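Local coordinates for protein beta-N-acetylhexosaminidase (Bacteroides fragilis, PDB 4PYS) that probably hydrolyses terminal beta-linked N-acetylhexosamine residues from glycoconjugates, as a family 20 glycoside hydrolase with a TIM-barrel catalytic domain, at residues E410-R415 / A458-H463; Y201-V206 / L274-R279. One frame throughout, in Å; residues are numbered along the deposited sequence.

Contact 1: residues E410-R415 / A458-H463; sequences EDVYLR and AEQMWH
On the outside of the TIM-barrel catalytic domain, Q460 of helix 453-462 reaches across to the backbone of V412 and Y413 in helix 409-415, a good example of a side-chain amide bridging two helices. The two segments run nearly parallel, 20° apart, but their axes stay 10.9 Å from each other, a gap that the long polar side chain of Q460 spans. Q460 has CG beside its own backbone N (chi1 -74°) and is extended beyond it, which carries the amide straight out of its helix. NE2 donates to V412 O at 2.9 Å with an N-H...O angle of 152°, approaching tilted from the carbonyl plane. The same NE2 also donates to water 1 at 3.1 Å, and that water donates a hydrogen bond to Y413 O at 2.8 Å. NE2 thus bonds V412 O directly and is linked to Y413 O by a water. The water also sits over the centre of the Y413 ring, 3.3 Å above its plane. At the edge of that ring, Y413 CE1 meets E459 CG at 4.5 Å, a looser apolar touch, while V412 CG2 comes within 4.3 Å of Q460 OE1. The rotation of the amide is settled from its other end, where N416, the next residue after R415, donates to Q460 OE1. E459 turns its carboxylate to T14, a residue from the N-terminal part of the chain. Around this bridge, V412 packs on A456 and L457 of helix 453-462, Y413 stacks on F473 of helix 470-486, and Q460 rests against M431 of barrel strand 428-435.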
loop_
_atom_site.group_PDB
_atom_site.type_symbol
_atom_site.label_atom_id
_atom_site.label_comp_id
_atom_site.label_asym_id
_atom_site.label_seq_id
_atom_site.Cartn_x
_atom_site.Cartn_y
_atom_site.Cartn_z
ATOM N N GLU A 410 0.146 -0.229 -21.512
ATOM C CA GLU A 410 -0.550 -1.318 -22.200
ATOM C C GLU A 410 -0.306 -2.659 -21.527
ATOM O O GLU A 410 -1.229 -3.461 -21.399
ATOM C CB GLU A 410 -0.150 -1.404 -23.687
ATOM C CG GLU A 410 -1.010 -0.564 -24.610
ATOM C CD GLU A 410 -0.757 -0.838 -26.095
ATOM O OE1 GLU A 410 -0.801 0.124 -26.879
ATOM O OE2 GLU A 410 -0.524 -2.007 -26.470
ATOM N N ASP A 411 0.932 -2.921 -21.103
ATOM C CA ASP A 411 1.222 -4.193 -20.452
ATOM C C ASP A 411 0.414 -4.326 -19.167
ATOM O O ASP A 411 -0.211 -5.364 -18.924
ATOM C CB ASP A 411 2.726 -4.336 -20.136
ATOM C CG ASP A 411 3.586 -4.370 -21.381
ATOM O OD1 ASP A 411 3.228 -5.082 -22.353
ATOM O OD2 ASP A 411 4.639 -3.688 -21.387
ATOM N N VAL A 412 0.415 -3.288 -18.338
ATOM C CA VAL A 412 -0.283 -3.420 -17.061
ATOM C C VAL A 412 -1.791 -3.527 -17.299
ATOM O O VAL A 412 -2.461 -4.362 -16.696
ATOM C CB VAL A 412 0.091 -2.317 -16.030
ATOM C CG1 VAL A 412 -0.032 -0.942 -16.620
ATOM C CG2 VAL A 412 -0.769 -2.446 -14.769
ATOM N N TYR A 413 -2.323 -2.735 -18.223
ATOM C CA TYR A 413 -3.768 -2.762 -18.448
ATOM C C TYR A 413 -4.266 -4.058 -19.087
ATOM O O TYR A 413 -5.314 -4.589 -18.700
ATOM C CB TYR A 413 -4.202 -1.555 -19.294
ATOM C CG TYR A 413 -5.700 -1.317 -19.215
ATOM C CD1 TYR A 413 -6.260 -0.693 -18.111
ATOM C CD2 TYR A 413 -6.543 -1.724 -20.237
ATOM C CE1 TYR A 413 -7.627 -0.482 -18.017
ATOM C CE2 TYR A 413 -7.923 -1.512 -20.152
ATOM C CZ TYR A 413 -8.448 -0.894 -19.045
ATOM O OH TYR A 413 -9.814 -0.679 -18.943
ATOM N N LEU A 414 -3.505 -4.588 -20.039
ATOM C CA LEU A 414 -3.999 -5.684 -20.868
ATOM C C LEU A 414 -3.521 -7.065 -20.423
ATOM O O LEU A 414 -4.145 -8.059 -20.776
ATOM C CB LEU A 414 -3.568 -5.487 -22.326
ATOM C CG LEU A 414 -4.067 -4.242 -23.047
ATOM C CD1 LEU A 414 -3.426 -4.187 -24.437
ATOM C CD2 LEU A 414 -5.580 -4.273 -23.142
ATOM N N ARG A 415 -2.411 -7.140 -19.682
ATOM C CA ARG A 415 -1.759 -8.442 -19.491
ATOM C C ARG A 415 -1.259 -8.687 -18.059
ATOM O O ARG A 415 -0.312 -9.441 -17.852
ATOM C CB ARG A 415 -0.607 -8.613 -20.504
ATOM C CG ARG A 415 -1.084 -8.888 -21.947
ATOM C CD ARG A 415 0.071 -8.916 -22.972
ATOM N NE ARG A 415 0.730 -7.617 -23.100
ATOM C CZ ARG A 415 0.316 -6.639 -23.905
ATOM N NH1 ARG A 415 -0.764 -6.796 -24.662
ATOM N NH2 ARG A 415 0.980 -5.495 -23.953
ATOM N N ALA A 458 -4.963 0.961 -10.029
ATOM C CA ALA A 458 -6.114 1.427 -9.239
ATOM C C ALA A 458 -7.427 1.077 -9.899
ATOM O O ALA A 458 -8.399 0.744 -9.227
ATOM C CB ALA A 458 -6.038 2.935 -8.999
ATOM N N GLU A 459 -7.469 1.158 -11.225
ATOM C CA GLU A 459 -8.688 0.803 -11.964
ATOM C C GLU A 459 -8.992 -0.688 -11.792
ATOM O O GLU A 459 -10.139 -1.094 -11.556
ATOM C CB GLU A 459 -8.481 1.140 -13.449
ATOM C CG GLU A 459 -9.700 0.915 -14.330
ATOM C CD GLU A 459 -10.704 2.048 -14.247
ATOM O OE1 GLU A 459 -10.508 2.962 -13.422
ATOM O OE2 GLU A 459 -11.695 2.029 -15.006
ATOM N N GLN A 460 -7.962 -1.515 -11.912
ATOM C CA GLN A 460 -8.138 -2.963 -11.761
ATOM C C GLN A 460 -8.564 -3.332 -10.344
ATOM O O GLN A 460 -9.353 -4.261 -10.146
ATOM C CB GLN A 460 -6.825 -3.663 -12.142
ATOM C CG GLN A 460 -6.612 -3.656 -13.671
ATOM C CD GLN A 460 -5.239 -4.129 -14.086
ATOM O OE1 GLN A 460 -4.336 -4.266 -13.266
ATOM N NE2 GLN A 460 -5.072 -4.369 -15.377
HETATM N N MSE A 461 -8.060 -2.588 -9.362
HETATM C CA MSE A 461 -8.426 -2.853 -7.966
HETATM C C MSE A 461 -9.858 -2.454 -7.665
HETATM O O MSE A 461 -10.574 -3.162 -6.958
HETATM C CB MSE A 461 -7.516 -2.052 -7.041
HETATM C CG MSE A 461 -6.066 -2.553 -6.989
HETATM SE SE MSE A 461 -4.996 -1.237 -6.060
HETATM C CE MSE A 461 -3.227 -2.018 -6.416
ATOM N N TRP A 462 -10.266 -1.290 -8.158
ATOM C CA TRP A 462 -11.559 -0.733 -7.739
ATOM C C TRP A 462 -12.728 -1.024 -8.687
ATOM O O TRP A 462 -13.800 -1.475 -8.260
ATOM C CB TRP A 462 -11.436 0.796 -7.525
ATOM C CG TRP A 462 -12.773 1.386 -7.148
ATOM C CD1 TRP A 462 -13.789 1.746 -8.001
ATOM C CD2 TRP A 462 -13.242 1.652 -5.829
ATOM N NE1 TRP A 462 -14.868 2.212 -7.276
ATOM C CE2 TRP A 462 -14.549 2.172 -5.937
ATOM C CE3 TRP A 462 -12.677 1.511 -4.554
ATOM C CZ2 TRP A 462 -15.308 2.547 -4.822
ATOM C CZ3 TRP A 462 -13.427 1.889 -3.444
ATOM C CH2 TRP A 462 -14.732 2.399 -3.581
ATOM N N HIS A 463 -12.536 -0.739 -9.969
ATOM C CA HIS A 463 -13.640 -0.789 -10.935
ATOM C C HIS A 463 -14.171 -2.215 -11.099
ATOM O O HIS A 463 -13.397 -3.175 -11.124
ATOM C CB HIS A 463 -13.152 -0.236 -12.284
ATOM C CG HIS A 463 -14.186 -0.272 -13.375
ATOM N ND1 HIS A 463 -13.925 -0.811 -14.616
ATOM C CD2 HIS A 463 -15.466 0.171 -13.419
ATOM C CE1 HIS A 463 -15.001 -0.705 -15.380
ATOM N NE2 HIS A 463 -15.952 -0.113 -14.678
HETATM O O HOH W 1 -7.511 -3.858 -17.214
#

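Contact 2: residues Y201-V206 / L274-R279; sequences YSQEEV and LDEVCR
Q203 and E276 join two helices of the (beta/alpha) barrel, 203-214 and 264-280, which precede and follow strand 219-223 along the chain. Their meeting illustrates how a single buried acceptor can carry a contact that is otherwise sparse: the closest alpha carbons, those of Q203 and E276, are 9.5 Å apart, and only 66 Å² of surface is buried. The tight part is the carboxylate of E276. Q203 NE2 donates to E276 OE1 at 2.7 Å, a short bond but a bent one, with an N-H...O angle of 143°. The donor meets OE1 nearly along the C-O axis, and the amide and carboxylate planes stand 85° apart, so the two flat groups cross almost perpendicularly rather than pairing flat. Each chain runs out at full stretch from its helix, and the two polar ends meet midway between the helices. Backbone N-H groups of the loop between strand 173-174 and helix 183-186 complete the grip: K179 N donates to the same OE1 and R180 N to OE2, fixing the rotation of the carboxylate and probably favouring its charged form.

Outward the arrangement soon thins. Q203 is itself partly exposed, and R279, one turn on from E276, is exposed and lays a face of its guanidinium over E276 CG, with CG 3.3 Å from the plane and offset toward its rim. The first turn of helix 203-214, from which Q203 projects, is set by a capping box. There S202 OG accepts from E205 N at 3.1 Å, and in return S202 N donates to E205 OE1 at 2.8 Å, using the anti lone pair, the one directed away from the second carboxylate oxygen.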
loop_
_atom_site.group_PDB
_atom_site.type_symbol
_atom_site.label_atom_id
_atom_site.label_comp_id
_atom_site.label_asym_id
_atom_site.label_seq_id
_atom_site.Cartn_x
_atom_site.Cartn_y
_atom_site.Cartn_z
ATOM N N TYR A 201 12.148 7.088 11.018
ATOM C CA TYR A 201 10.867 7.587 11.489
ATOM C C TYR A 201 10.761 7.315 12.987
ATOM O O TYR A 201 10.797 6.161 13.427
ATOM C CB TYR A 201 9.748 6.922 10.698
ATOM C CG TYR A 201 10.016 7.079 9.217
ATOM C CD1 TYR A 201 9.829 8.309 8.590
ATOM C CD2 TYR A 201 10.534 6.028 8.465
ATOM C CE1 TYR A 201 10.107 8.474 7.233
ATOM C CE2 TYR A 201 10.825 6.183 7.107
ATOM C CZ TYR A 201 10.610 7.412 6.499
ATOM O OH TYR A 201 10.902 7.592 5.154
ATOM N N SER A 202 10.680 8.384 13.771
ATOM C CA SER A 202 10.572 8.253 15.223
ATOM C C SER A 202 9.169 7.771 15.549
ATOM O O SER A 202 8.284 7.809 14.693
ATOM C CB SER A 202 10.801 9.599 15.896
ATOM O OG SER A 202 9.760 10.490 15.548
ATOM N N GLN A 203 8.946 7.324 16.782
ATOM C CA GLN A 203 7.617 6.847 17.136
ATOM C C GLN A 203 6.590 7.980 17.052
ATOM O O GLN A 203 5.437 7.747 16.688
ATOM C CB GLN A 203 7.641 6.148 18.506
ATOM C CG GLN A 203 8.610 4.968 18.485
ATOM C CD GLN A 203 8.314 3.900 19.525
ATOM O OE1 GLN A 203 7.628 4.148 20.521
ATOM N NE2 GLN A 203 8.842 2.697 19.296
ATOM N N GLU A 204 7.030 9.204 17.351
ATOM C CA GLU A 204 6.177 10.392 17.233
ATOM C C GLU A 204 5.752 10.647 15.790
ATOM O O GLU A 204 4.583 10.915 15.514
ATOM C CB GLU A 204 6.900 11.625 17.778
ATOM C CG GLU A 204 6.531 11.960 19.209
ATOM C CD GLU A 204 5.036 12.111 19.386
ATOM O OE1 GLU A 204 4.434 12.958 18.692
ATOM O OE2 GLU A 204 4.461 11.372 20.212
ATOM N N GLU A 205 6.711 10.582 14.873
ATOM C CA GLU A 205 6.410 10.716 13.444
ATOM C C GLU A 205 5.460 9.624 12.939
ATOM O O GLU A 205 4.568 9.886 12.125
ATOM C CB GLU A 205 7.707 10.723 12.624
ATOM C CG GLU A 205 8.534 12.001 12.789
ATOM C CD GLU A 205 9.945 11.888 12.221
ATOM O OE1 GLU A 205 10.556 10.802 12.326
ATOM O OE2 GLU A 205 10.452 12.896 11.681
ATOM N N VAL A 206 5.649 8.397 13.413
ATOM C CA VAL A 206 4.755 7.307 13.043
ATOM C C VAL A 206 3.341 7.600 13.520
ATOM O O VAL A 206 2.384 7.379 12.787
ATOM C CB VAL A 206 5.240 5.960 13.611
ATOM C CG1 VAL A 206 4.148 4.886 13.473
ATOM C CG2 VAL A 206 6.504 5.524 12.893
ATOM N N LEU A 274 8.299 -6.692 17.663
ATOM C CA LEU A 274 6.913 -6.765 17.209
ATOM C C LEU A 274 5.936 -6.238 18.265
ATOM O O LEU A 274 4.862 -5.729 17.924
ATOM C CB LEU A 274 6.548 -8.193 16.797
ATOM C CG LEU A 274 7.204 -8.697 15.512
ATOM C CD1 LEU A 274 6.647 -10.034 15.153
ATOM C CD2 LEU A 274 6.958 -7.738 14.368
ATOM N N ASP A 275 6.305 -6.363 19.536
ATOM C CA ASP A 275 5.512 -5.778 20.614
ATOM C C ASP A 275 5.341 -4.277 20.362
ATOM O O ASP A 275 4.228 -3.756 20.417
ATOM C CB ASP A 275 6.159 -6.019 21.985
ATOM C CG ASP A 275 5.882 -7.414 22.534
ATOM O OD1 ASP A 275 5.113 -8.166 21.902
ATOM O OD2 ASP A 275 6.425 -7.759 23.608
ATOM N N GLU A 276 6.441 -3.591 20.054
ATOM C CA GLU A 276 6.379 -2.152 19.820
ATOM C C GLU A 276 5.694 -1.820 18.504
ATOM O O GLU A 276 4.891 -0.883 18.435
ATOM C CB GLU A 276 7.768 -1.515 19.905
ATOM C CG GLU A 276 8.232 -1.376 21.357
ATOM C CD GLU A 276 9.446 -0.483 21.531
ATOM O OE1 GLU A 276 9.554 0.546 20.832
ATOM O OE2 GLU A 276 10.293 -0.813 22.384
ATOM N N VAL A 277 6.003 -2.594 17.469
ATOM C CA VAL A 277 5.338 -2.426 16.180
ATOM C C VAL A 277 3.818 -2.540 16.320
ATOM O O VAL A 277 3.071 -1.761 15.729
ATOM C CB VAL A 277 5.873 -3.418 15.138
ATOM C CG1 VAL A 277 5.046 -3.358 13.857
ATOM C CG2 VAL A 277 7.318 -3.094 14.812
ATOM N N CYS A 278 3.352 -3.492 17.118
ATOM C CA CYS A 278 1.912 -3.641 17.299
ATOM C C CYS A 278 1.283 -2.504 18.115
ATOM O O CYS A 278 0.120 -2.155 17.900
ATOM C CB CYS A 278 1.574 -5.019 17.876
ATOM S SG CYS A 278 1.853 -6.327 16.650
ATOM N N ARG A 279 2.051 -1.914 19.029
ATOM C CA ARG A 279 1.561 -0.768 19.789
ATOM C C ARG A 279 1.395 0.451 18.891
ATOM O O ARG A 279 0.451 1.229 19.059
ATOM C CB ARG A 279 2.523 -0.411 20.918
ATOM C CG ARG A 279 2.611 -1.443 22.003
ATOM C CD ARG A 279 3.509 -0.942 23.123
ATOM N NE ARG A 279 4.522 -1.930 23.476
ATOM C CZ ARG A 279 5.727 -1.629 23.948
ATOM N NH1 ARG A 279 6.584 -2.599 24.250
ATOM N NH2 ARG A 279 6.074 -0.358 24.122
#

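Contacts 1 and 2 lie on opposite sides of the chain's centre, with their own centres 34 Å apart and their nearest atoms about 21 Å from each other, so they do not touch. They follow one another along the chain: contact 2 closes before contact 1 opens. All four segments belong to the catalytic domain, and each contact ties helices separated by a strand of its sheet, 219-223 for contact 2 and 428-435 for contact 1. The helical layer of the barrel is thus bridged at two distant places, in each case through a glutamine amide.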